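Local coordinates for protein peptide synthetase, module 7 (Actinoplanes teichomyceticus, PDB 4TX3) that probably serves as a condensation-like X-domain that recruits cytochrome P450 enzymes to the carrier-bound peptide on the teicoplanin synthetase, at residues B[71-76]-B[82-87]; B[113-118]-B[122-127]; B[19-24]-B[185-190]; B[67-72]-B[143-148]. One frame throughout, in Å; residues are numbered along the deposited sequence.

Contact 1. Residues B[71-76]-B[82-87]; sequences RTTFPG and HQHIHD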
# COMPACT_ATOMS: atom_id res chain seq x y z
N ARG B 71 6.12 -17.50 16.73
CA ARG B 71 6.85 -18.43 17.59
C ARG B 71 6.15 -18.48 18.95
O ARG B 71 6.78 -18.59 20.00
CB ARG B 71 8.33 -18.03 17.73
CG ARG B 71 8.58 -16.53 17.85
CD ARG B 71 10.08 -16.22 17.75
NE ARG B 71 10.35 -14.80 17.55
CZ ARG B 71 10.52 -13.93 18.54
NH1 ARG B 71 10.44 -14.33 19.81
NH2 ARG B 71 10.76 -12.65 18.27
N THR B 72 4.84 -18.39 18.91
CA THR B 72 4.04 -18.50 20.11
C THR B 72 3.27 -19.82 20.13
O THR B 72 2.70 -20.22 19.12
CB THR B 72 3.05 -17.33 20.22
OG1 THR B 72 3.77 -16.09 20.13
CG2 THR B 72 2.31 -17.38 21.53
N THR B 73 3.26 -20.49 21.28
CA THR B 73 2.37 -21.62 21.50
C THR B 73 1.36 -21.20 22.53
O THR B 73 1.54 -20.15 23.16
CB THR B 73 3.11 -22.88 22.00
OG1 THR B 73 3.98 -22.53 23.09
CG2 THR B 73 3.90 -23.52 20.86
N PHE B 74 0.33 -22.02 22.73
CA PHE B 74 -0.77 -21.66 23.62
C PHE B 74 -1.07 -22.77 24.64
O PHE B 74 -2.13 -23.42 24.60
CB PHE B 74 -2.02 -21.31 22.79
CG PHE B 74 -1.79 -20.19 21.79
CD1 PHE B 74 -1.15 -20.43 20.58
CD2 PHE B 74 -2.22 -18.90 22.06
CE1 PHE B 74 -0.93 -19.41 19.67
CE2 PHE B 74 -2.00 -17.86 21.16
CZ PHE B 74 -1.35 -18.12 19.96
N PRO B 75 -0.13 -23.00 25.57
CA PRO B 75 -0.31 -24.07 26.56
C PRO B 75 -1.32 -23.72 27.64
O PRO B 75 -1.62 -22.54 27.85
CB PRO B 75 1.09 -24.20 27.17
CG PRO B 75 1.68 -22.82 27.04
CD PRO B 75 1.14 -22.28 25.75
N GLY B 76 -1.81 -24.74 28.33
CA GLY B 76 -2.71 -24.57 29.46
C GLY B 76 -4.03 -25.28 29.25
O GLY B 76 -4.20 -25.99 28.25
N HIS B 82 -2.22 -19.22 28.11
CA HIS B 82 -1.50 -17.98 27.95
C HIS B 82 -0.69 -18.08 26.66
O HIS B 82 -0.52 -19.16 26.11
CB HIS B 82 -0.61 -17.72 29.16
CG HIS B 82 0.35 -18.83 29.44
ND1 HIS B 82 -0.04 -20.05 29.96
CD2 HIS B 82 1.69 -18.94 29.21
CE1 HIS B 82 1.01 -20.85 30.06
NE2 HIS B 82 2.07 -20.19 29.62
N GLN B 83 -0.21 -16.95 26.16
CA GLN B 83 0.69 -16.97 25.03
C GLN B 83 2.11 -17.23 25.51
O GLN B 83 2.70 -16.41 26.21
CB GLN B 83 0.61 -15.66 24.24
CG GLN B 83 -0.79 -15.31 23.81
CD GLN B 83 -0.82 -14.24 22.73
OE1 GLN B 83 -0.19 -14.38 21.68
NE2 GLN B 83 -1.55 -13.15 22.99
N HIS B 84 2.65 -18.40 25.17
CA HIS B 84 4.05 -18.69 25.45
C HIS B 84 4.95 -18.34 24.25
O HIS B 84 4.98 -19.04 23.23
CB HIS B 84 4.24 -20.16 25.83
CG HIS B 84 5.62 -20.46 26.31
ND1 HIS B 84 5.88 -21.08 27.51
CD2 HIS B 84 6.84 -20.20 25.76
CE1 HIS B 84 7.18 -21.20 27.68
NE2 HIS B 84 7.79 -20.67 26.63
N ILE B 85 5.72 -17.27 24.41
CA ILE B 85 6.55 -16.76 23.33
C ILE B 85 7.94 -17.37 23.36
O ILE B 85 8.72 -17.11 24.25
CB ILE B 85 6.62 -15.22 23.43
CG1 ILE B 85 5.20 -14.64 23.32
CG2 ILE B 85 7.55 -14.65 22.38
CD1 ILE B 85 5.10 -13.17 23.73
N HIS B 86 8.24 -18.22 22.38
CA HIS B 86 9.56 -18.82 22.27
C HIS B 86 10.55 -17.85 21.62
O HIS B 86 10.16 -16.97 20.87
CB HIS B 86 9.47 -20.12 21.47
CG HIS B 86 8.51 -21.12 22.04
ND1 HIS B 86 8.91 -22.16 22.86
CD2 HIS B 86 7.16 -21.23 21.93
CE1 HIS B 86 7.86 -22.87 23.22
NE2 HIS B 86 6.78 -22.33 22.67
N ASP B 87 11.84 -18.02 21.94
CA ASP B 87 12.91 -17.25 21.31
C ASP B 87 12.97 -17.40 19.79
O ASP B 87 13.35 -16.47 19.08
CB ASP B 87 14.26 -17.66 21.86
CG ASP B 87 14.53 -17.09 23.23
OD1 ASP B 87 13.82 -16.13 23.62
OD2 ASP B 87 15.45 -17.60 23.89
O HOH W 1 2.35 -13.66 20.69

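Contact 2. Residues B[113-118]-B[122-127]; sequences QLFDLT and PWRCEL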
# COMPACT_ATOMS: atom_id res chain seq x y z
N GLN B 113 -3.68 -30.38 7.53
CA GLN B 113 -3.14 -30.97 8.74
C GLN B 113 -3.44 -30.16 10.02
O GLN B 113 -3.20 -28.95 10.08
CB GLN B 113 -1.64 -31.16 8.55
CG GLN B 113 -0.95 -31.88 9.69
CD GLN B 113 0.54 -31.97 9.48
OE1 GLN B 113 1.03 -32.02 8.34
NE2 GLN B 113 1.28 -31.95 10.57
N LEU B 114 -3.97 -30.82 11.03
CA LEU B 114 -4.45 -30.11 12.21
C LEU B 114 -3.29 -29.66 13.11
O LEU B 114 -2.26 -30.33 13.17
CB LEU B 114 -5.43 -30.99 13.00
CG LEU B 114 -6.70 -31.35 12.22
CD1 LEU B 114 -7.69 -32.10 13.08
CD2 LEU B 114 -7.34 -30.11 11.60
N PHE B 115 -3.45 -28.51 13.76
CA PHE B 115 -2.49 -28.03 14.77
C PHE B 115 -2.92 -28.45 16.17
O PHE B 115 -4.11 -28.45 16.48
CB PHE B 115 -2.36 -26.49 14.73
CG PHE B 115 -1.78 -25.95 13.44
CD1 PHE B 115 -2.61 -25.66 12.35
CD2 PHE B 115 -0.41 -25.72 13.31
CE1 PHE B 115 -2.08 -25.16 11.17
CE2 PHE B 115 0.13 -25.22 12.13
CZ PHE B 115 -0.71 -24.94 11.06
N ASP B 116 -1.96 -28.79 17.02
CA ASP B 116 -2.21 -28.78 18.48
C ASP B 116 -1.56 -27.53 19.06
O ASP B 116 -0.37 -27.53 19.39
CB ASP B 116 -1.69 -30.06 19.15
CG ASP B 116 -1.71 -29.98 20.68
OD1 ASP B 116 -2.34 -29.07 21.27
OD2 ASP B 116 -1.07 -30.85 21.30
N LEU B 117 -2.35 -26.48 19.18
CA LEU B 117 -1.87 -25.16 19.60
C LEU B 117 -1.26 -25.12 21.02
O LEU B 117 -0.66 -24.11 21.40
CB LEU B 117 -3.01 -24.14 19.51
CG LEU B 117 -3.55 -24.12 18.08
CD1 LEU B 117 -4.93 -23.48 17.97
CD2 LEU B 117 -2.54 -23.41 17.19
N THR B 118 -1.38 -26.20 21.78
CA THR B 118 -0.72 -26.24 23.09
C THR B 118 0.77 -26.59 22.97
O THR B 118 1.55 -26.25 23.85
CB THR B 118 -1.40 -27.24 24.06
OG1 THR B 118 -1.44 -28.54 23.48
CG2 THR B 118 -2.81 -26.81 24.32
N PRO B 122 1.96 -22.01 15.46
CA PRO B 122 0.70 -21.90 14.71
C PRO B 122 0.88 -21.71 13.19
O PRO B 122 -0.00 -21.20 12.52
CB PRO B 122 0.05 -20.68 15.34
CG PRO B 122 1.24 -19.77 15.65
CD PRO B 122 2.39 -20.70 16.00
N TRP B 123 2.02 -22.11 12.65
CA TRP B 123 2.20 -22.07 11.21
C TRP B 123 3.10 -23.19 10.78
O TRP B 123 3.64 -23.91 11.61
CB TRP B 123 2.76 -20.73 10.74
CG TRP B 123 4.14 -20.47 11.20
CD1 TRP B 123 4.55 -20.18 12.47
CD2 TRP B 123 5.32 -20.43 10.38
NE1 TRP B 123 5.92 -19.98 12.50
CE2 TRP B 123 6.41 -20.13 11.23
CE3 TRP B 123 5.55 -20.63 9.01
CZ2 TRP B 123 7.72 -20.02 10.75
CZ3 TRP B 123 6.86 -20.53 8.55
CH2 TRP B 123 7.93 -20.23 9.41
N ARG B 124 3.28 -23.32 9.48
CA ARG B 124 3.80 -24.54 8.91
C ARG B 124 4.14 -24.30 7.44
O ARG B 124 3.34 -23.71 6.70
CB ARG B 124 2.77 -25.65 9.06
CG ARG B 124 3.07 -26.92 8.39
CD ARG B 124 1.80 -27.74 8.25
NE ARG B 124 1.20 -28.04 9.55
CZ ARG B 124 -0.11 -28.04 9.76
NH1 ARG B 124 -0.94 -27.77 8.76
NH2 ARG B 124 -0.58 -28.31 10.98
N CYS B 125 5.32 -24.72 7.02
CA CYS B 125 5.70 -24.52 5.64
C CYS B 125 6.24 -25.81 5.04
O CYS B 125 6.72 -26.68 5.77
CB CYS B 125 6.73 -23.39 5.54
SG CYS B 125 8.23 -23.59 6.54
N GLU B 126 6.13 -25.94 3.72
CA GLU B 126 6.78 -27.04 3.01
C GLU B 126 7.23 -26.58 1.62
O GLU B 126 6.64 -25.70 1.00
CB GLU B 126 5.85 -28.26 2.90
CG GLU B 126 6.60 -29.61 2.91
CD GLU B 126 5.66 -30.84 2.95
OE1 GLU B 126 4.51 -30.75 2.48
OE2 GLU B 126 6.09 -31.91 3.45
N LEU B 127 8.32 -27.17 1.15
CA LEU B 127 8.82 -26.81 -0.16
C LEU B 127 8.77 -28.03 -1.07
O LEU B 127 9.37 -29.06 -0.78
CB LEU B 127 10.25 -26.26 -0.05
CG LEU B 127 10.85 -25.73 -1.35
CD1 LEU B 127 10.05 -24.55 -1.89
CD2 LEU B 127 12.31 -25.35 -1.14

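Contact 3. Residues B[19-24]-B[185-190]; sequences LTARQL and IWEQRL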
# COMPACT_ATOMS: atom_id res chain seq x y z
N LEU B 19 -4.28 -14.28 26.04
CA LEU B 19 -4.86 -14.33 24.71
C LEU B 19 -5.81 -13.15 24.48
O LEU B 19 -6.39 -12.63 25.43
CB LEU B 19 -5.62 -15.64 24.52
CG LEU B 19 -4.88 -16.95 24.26
CD1 LEU B 19 -4.02 -17.41 25.42
CD2 LEU B 19 -5.89 -18.05 23.86
N THR B 20 -6.00 -12.74 23.22
CA THR B 20 -7.13 -11.85 22.93
C THR B 20 -8.40 -12.67 22.98
O THR B 20 -8.36 -13.90 22.99
CB THR B 20 -7.04 -11.17 21.56
OG1 THR B 20 -7.12 -12.17 20.53
CG2 THR B 20 -5.77 -10.33 21.41
N ALA B 21 -9.54 -11.98 22.98
CA ALA B 21 -10.84 -12.64 22.95
C ALA B 21 -10.99 -13.48 21.69
O ALA B 21 -11.52 -14.59 21.74
CB ALA B 21 -11.97 -11.61 23.07
N ARG B 22 -10.51 -12.97 20.55
CA ARG B 22 -10.57 -13.71 19.30
C ARG B 22 -9.74 -15.00 19.37
O ARG B 22 -10.19 -16.05 18.93
CB ARG B 22 -10.11 -12.84 18.13
CG ARG B 22 -10.34 -13.45 16.73
CD ARG B 22 -10.72 -12.39 15.70
NE ARG B 22 -11.58 -11.39 16.33
CZ ARG B 22 -11.23 -10.13 16.53
NH1 ARG B 22 -10.05 -9.69 16.12
NH2 ARG B 22 -12.07 -9.30 17.15
N GLN B 23 -8.54 -14.92 19.96
CA GLN B 23 -7.68 -16.10 20.11
C GLN B 23 -8.29 -17.18 21.02
O GLN B 23 -8.25 -18.38 20.71
CB GLN B 23 -6.31 -15.69 20.68
CG GLN B 23 -5.44 -14.86 19.76
CD GLN B 23 -4.12 -14.47 20.43
OE1 GLN B 23 -4.12 -13.94 21.54
NE2 GLN B 23 -3.00 -14.75 19.76
N LEU B 24 -8.82 -16.74 22.16
CA LEU B 24 -9.44 -17.65 23.12
C LEU B 24 -10.60 -18.42 22.49
O LEU B 24 -10.80 -19.60 22.81
CB LEU B 24 -9.93 -16.87 24.35
CG LEU B 24 -10.57 -17.70 25.47
CD1 LEU B 24 -9.60 -18.72 26.00
CD2 LEU B 24 -11.09 -16.79 26.59
N ILE B 185 -2.41 -7.27 25.60
CA ILE B 185 -2.42 -6.68 26.93
C ILE B 185 -3.24 -5.39 26.93
O ILE B 185 -3.88 -5.05 27.93
CB ILE B 185 -1.00 -6.40 27.44
CG1 ILE B 185 -0.30 -7.72 27.77
CG2 ILE B 185 -1.02 -5.50 28.67
CD1 ILE B 185 1.19 -7.61 27.90
N TRP B 186 -3.22 -4.71 25.80
CA TRP B 186 -4.04 -3.52 25.60
C TRP B 186 -5.53 -3.85 25.65
O TRP B 186 -6.30 -3.17 26.36
CB TRP B 186 -3.70 -2.89 24.26
CG TRP B 186 -4.50 -1.68 23.92
CD1 TRP B 186 -4.44 -0.47 24.53
CD2 TRP B 186 -5.43 -1.55 22.84
NE1 TRP B 186 -5.29 0.41 23.91
CE2 TRP B 186 -5.91 -0.22 22.87
CE3 TRP B 186 -5.91 -2.42 21.86
CZ2 TRP B 186 -6.84 0.25 21.96
CZ3 TRP B 186 -6.84 -1.94 20.95
CH2 TRP B 186 -7.30 -0.62 21.01
N GLU B 187 -5.94 -4.87 24.90
CA GLU B 187 -7.33 -5.33 24.90
C GLU B 187 -7.76 -5.75 26.30
O GLU B 187 -8.87 -5.45 26.75
CB GLU B 187 -7.57 -6.49 23.92
CG GLU B 187 -9.01 -7.00 23.97
CD GLU B 187 -9.28 -8.20 23.09
OE1 GLU B 187 -9.12 -8.06 21.85
OE2 GLU B 187 -9.64 -9.29 23.63
N GLN B 188 -6.88 -6.45 27.01
CA GLN B 188 -7.20 -6.85 28.37
C GLN B 188 -7.41 -5.63 29.27
O GLN B 188 -8.35 -5.58 30.05
CB GLN B 188 -6.11 -7.74 28.94
CG GLN B 188 -6.38 -8.17 30.36
CD GLN B 188 -5.17 -8.80 31.02
OE1 GLN B 188 -5.06 -10.02 31.07
NE2 GLN B 188 -4.26 -7.96 31.53
N ARG B 189 -6.53 -4.63 29.15
CA ARG B 189 -6.64 -3.40 29.94
C ARG B 189 -7.93 -2.67 29.63
O ARG B 189 -8.55 -2.07 30.51
CB ARG B 189 -5.45 -2.48 29.69
CG ARG B 189 -4.19 -2.93 30.37
CD ARG B 189 -3.01 -2.08 29.95
NE ARG B 189 -1.79 -2.50 30.63
CZ ARG B 189 -0.61 -1.89 30.49
NH1 ARG B 189 -0.52 -0.83 29.70
NH2 ARG B 189 0.45 -2.34 31.14
N LEU B 190 -8.32 -2.70 28.37
CA LEU B 190 -9.57 -2.10 27.93
C LEU B 190 -10.75 -2.84 28.55
O LEU B 190 -11.63 -2.22 29.15
CB LEU B 190 -9.62 -2.12 26.41
CG LEU B 190 -10.69 -1.40 25.61
CD1 LEU B 190 -10.06 -0.90 24.31
CD2 LEU B 190 -11.80 -2.38 25.33
O HOH W 2 -9.92 -9.90 20.31

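Contact 4. Residues B[67-72]-B[143-148]; sequences HEILRT and RIAADD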
# COMPACT_ATOMS: atom_id res chain seq x y z
N HIS B 67 8.33 -11.49 14.09
CA HIS B 67 6.96 -11.54 14.64
C HIS B 67 6.78 -12.60 15.73
O HIS B 67 6.68 -13.79 15.43
CB HIS B 67 5.95 -11.83 13.53
CG HIS B 67 5.95 -10.83 12.41
ND1 HIS B 67 5.21 -9.67 12.46
CD2 HIS B 67 6.59 -10.83 11.22
CE1 HIS B 67 5.40 -8.99 11.34
NE2 HIS B 67 6.23 -9.67 10.57
N GLU B 68 6.72 -12.17 16.99
CA GLU B 68 6.59 -13.10 18.11
C GLU B 68 5.43 -14.09 18.00
O GLU B 68 5.56 -15.24 18.40
CB GLU B 68 6.45 -12.34 19.42
CG GLU B 68 7.73 -11.70 19.89
CD GLU B 68 7.51 -10.76 21.06
OE1 GLU B 68 6.35 -10.65 21.54
OE2 GLU B 68 8.50 -10.13 21.48
N ILE B 69 4.31 -13.64 17.48
CA ILE B 69 3.14 -14.51 17.42
C ILE B 69 3.38 -15.78 16.60
O ILE B 69 2.77 -16.81 16.89
CB ILE B 69 1.89 -13.77 16.88
CG1 ILE B 69 0.64 -14.59 17.23
CG2 ILE B 69 2.03 -13.42 15.37
CD1 ILE B 69 -0.64 -13.89 16.94
N LEU B 70 4.28 -15.73 15.61
CA LEU B 70 4.66 -16.92 14.83
C LEU B 70 5.59 -17.91 15.58
O LEU B 70 5.85 -19.02 15.09
CB LEU B 70 5.35 -16.50 13.54
CG LEU B 70 4.55 -15.72 12.51
CD1 LEU B 70 5.41 -15.51 11.27
CD2 LEU B 70 3.28 -16.46 12.18
N ARG B 71 6.12 -17.50 16.73
CA ARG B 71 6.85 -18.43 17.59
C ARG B 71 6.15 -18.48 18.95
O ARG B 71 6.78 -18.59 20.00
CB ARG B 71 8.33 -18.03 17.73
CG ARG B 71 8.58 -16.53 17.85
CD ARG B 71 10.08 -16.22 17.75
NE ARG B 71 10.35 -14.80 17.55
CZ ARG B 71 10.52 -13.93 18.54
NH1 ARG B 71 10.44 -14.33 19.81
NH2 ARG B 71 10.76 -12.65 18.27
N THR B 72 4.84 -18.39 18.91
CA THR B 72 4.04 -18.50 20.11
C THR B 72 3.27 -19.82 20.13
O THR B 72 2.70 -20.22 19.12
CB THR B 72 3.05 -17.33 20.22
OG1 THR B 72 3.77 -16.09 20.13
CG2 THR B 72 2.31 -17.38 21.53
N ARG B 143 -5.63 -19.62 12.21
CA ARG B 143 -6.34 -18.36 12.42
C ARG B 143 -6.19 -17.74 13.81
O ARG B 143 -6.55 -16.57 14.01
CB ARG B 143 -7.83 -18.54 12.13
CG ARG B 143 -8.09 -18.59 10.65
CD ARG B 143 -9.51 -18.22 10.34
NE ARG B 143 -9.58 -16.96 9.60
CZ ARG B 143 -9.52 -16.89 8.28
NH1 ARG B 143 -9.38 -18.00 7.56
NH2 ARG B 143 -9.60 -15.71 7.67
N ILE B 144 -5.63 -18.50 14.76
CA ILE B 144 -5.30 -17.93 16.06
C ILE B 144 -4.13 -16.93 15.92
O ILE B 144 -3.88 -16.11 16.81
CB ILE B 144 -4.94 -19.02 17.10
CG1 ILE B 144 -5.12 -18.49 18.53
CG2 ILE B 144 -3.52 -19.58 16.87
CD1 ILE B 144 -4.84 -19.54 19.62
N ALA B 145 -3.44 -16.99 14.78
CA ALA B 145 -2.21 -16.23 14.61
C ALA B 145 -2.27 -15.21 13.48
O ALA B 145 -1.43 -14.32 13.41
CB ALA B 145 -1.04 -17.17 14.38
N ALA B 146 -3.24 -15.35 12.59
CA ALA B 146 -3.27 -14.50 11.40
C ALA B 146 -4.67 -14.26 10.85
O ALA B 146 -5.48 -15.18 10.76
CB ALA B 146 -2.38 -15.10 10.31
N ASP B 147 -4.93 -13.01 10.50
CA ASP B 147 -6.03 -12.66 9.60
C ASP B 147 -5.51 -12.66 8.16
O ASP B 147 -4.32 -12.92 7.92
CB ASP B 147 -6.66 -11.30 9.97
CG ASP B 147 -5.66 -10.13 9.90
OD1 ASP B 147 -4.53 -10.29 9.39
OD2 ASP B 147 -6.03 -9.03 10.36
N ASP B 148 -6.37 -12.32 7.21
CA ASP B 148 -5.98 -12.38 5.79
C ASP B 148 -4.97 -11.31 5.38
O ASP B 148 -4.05 -11.60 4.63
CB ASP B 148 -7.23 -12.30 4.90
CG ASP B 148 -8.08 -13.56 4.98
OD1 ASP B 148 -7.88 -14.46 4.14
OD2 ASP B 148 -8.94 -13.65 5.90

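Contact 1. Residues B[71-76]-B[82-87]
The guanidinium of Arg71 takes His86 O at its edge, in plane, with Asp87 O over one face. The His86 ring meets Arg71 O and Thr73 OG1 along its edge, while His84 CD2 lies over the centre of one face; Pro75 CD sits over a face of the His82 ring. They flank and line a short antiparallel beta hairpin whose strands are 72-73 and 84-85. Thr73 and His84 are its hydrogen-bonded pair, Thr73 N reaching His84 O at 3.0 Å and His84 N reaching Thr73 O at 2.9 Å. Arg71 O receives His86 N in turn (2.8 Å), and Arg71 NH1 returns a bond to His86 O (2.9 Å, 163° at the hydrogen). Arg71 NE and NH2 donate to Ala64 O and Ala65 O, tying helix 53-66 to the hairpin. Replacing Arg71 by alanine is likely to cost His86 O its side-chain donor and the hairpin these bonds to the helix. On the neighbouring non-hydrogen-bonded pair, Thr72 lies beside Ile85; a water links Thr72 OG1 to Gln83 OE1, while Thr72 OG1 also bonds Glu68 O and Gln83 NE2 donates to Pro18 O. With chi1 at 49°, Thr73 turns OG1 to the His86 ring, 2.8 Å from NE2.

Contact 2. Residues B[113-118]-B[122-127]
Arg124 is sandwiched between Phe115 and Gln113. Its guanidinium lies flat on the Phe115 ring, the planes 11° apart and the centres 3.8 Å, with NH2 above the middle of the ring: a cation-pi stack. Gln113 covers the opposite face, bringing CB to 3.5 Å from Arg124 NH1, and its extended side chain lays the amide nearly parallel to the guanidinium. The end of the group is used as well. Arg124 NH2 (2.8 Å) and Arg124 NH1 (2.9 Å) both donate to the one atom Gln113 O, and both reach it from the same face of its carbonyl plane, NH2 from well above that plane. Because the two bonds converge on a single oxygen, neither is straight, each about 134° at the hydrogen. Stack and fork together fix the rotation of the guanidinium. The Arg124 chain starts with CG anti to the backbone N (chi1 173°) and bends at chi3, which brings the flat end onto the face of the ring. Further out, Phe115 CE2 packs 3.7 Å from Trp123 N, and Leu117 CD2 rests 4.2 Å from Pro122 CB. Phe115 is held from elsewhere by an edge-to-face contact with His40, and Arg124 is set in place by backbone pairing with Thr140. Asp116 and Thr118 shape the loop through an Asx turn, Thr118 N donating to Asp116 OD1. The whole is a helix-to-strand connection, in which the carbonyl just past helix 103-112 is clasped by an arginine of strand 123-129, in the sheet of the N-terminal, chloramphenicol-acetyltransferase-like lobe of the condensation fold.

Contact 3. Residues B[19-24]-B[185-190]
Between 19-24 and 185-190 the nearest CA atoms, of Thr20 and Glu187, are 6.8 Å apart, and the Glu187 side chain makes the polar link from helix 180-191 to the first turn of helix 21-28. Thr20 is the N-cap of the latter and forms a capping box with Gln23; it also packs on Phe180 and Ala184. Glu187 leaves its helix with CG anti to the backbone N (chi1 177°) and runs on extended, which carries the carboxylate across to the capped end. There Glu187 OE2 accepts from Ala21 N at 2.8 Å, the bond nearly straight (160°) and arriving on the syn side of the carboxylate; the same oxygen lies 3.3 Å from Ala21 CB. Glu187 OE1 passes Thr20 CB at 3.8 Å, and a water lies between it and Arg22 N. The positive end of the helix dipole probably steadies the negative charge of this buried group. With an alanine here, Ala21 N would probably lose its acceptor and the two helices this polar link. The capping box is reciprocal: Gln23 N donates to Thr20 OG1 (3.1 Å), and Thr20 N answers to Gln23 OE1 at 2.8 Å, in the carbonyl plane on a lone pair.

Contact 4. Residues B[67-72]-B[143-148]
Ile69 points its CB at Ala145, and its two branches divide the work from there. Ile69 CG2 goes off to the side and passes Ala145 O at 4.1 Å. Ile69 CG1, placed anti to the backbone N (chi1 -163°), heads toward the 143-148 loop and comes within 4.2 Å of Ala145 CB. Beyond it the chain stays extended (chi2 172°), and the terminal Ile69 CD1 makes the closest approach, 3.6 Å from Ala145 O and 3.7 Å from Ala145 CA. Ile69 CD1 also lies 3.9 Å from Ile144 O. One methyl therefore rests on the backbone of two successive residues, by van der Waals contact alone. Gln23 and Pro303 close round the same isoleucine from outside. The loop it leans on, between strand 134-142 and helix 148-166, occupies the position of the HHxxxDG motif of condensation domains, here degenerate: Arg143 stands where the second histidine would be and Asp148 where the glycine would be. These two substituted positions pair with each other, Arg143 NH2 forming a salt bridge to Asp148 OD2 at 2.8 Å. Between them Asp147 is the N-cap of helix 148-166 and holds a salt bridge to Arg290, while Ile144 N is bonded to His142 ND1. On the other side, Ile69 belongs to a single 3-10 turn, 68-70, that follows helix 53-66. Glu68 O takes Arg71 N (2.9 Å) and the hydroxyl of Thr72 OG1, the two arriving from opposite faces of its carbonyl plane.

Contacts 1, 2 and 4 cluster on one side of the chain: contact 4 lies about 11 Å between centres from each of the other two, and contacts 1 and 2 are about 14 Å apart. Contact 3 lies about 14 Å from contact 4, 15 Å from contact 1 and 23 Å from contact 2, which it does not touch. Contact 4 shares Arg71 and Thr72 with contact 1. Along the chain, contact 1 closes before contact 2 opens, and contact 3 spans them all. Phe74 N meets Leu117 O, joining contacts 1 and 2. The hairpin (through Phe74), the loop before it (Ile69), helix 21-28 (Gln23) and Pro122 all touch the degenerate motif loop 143-148.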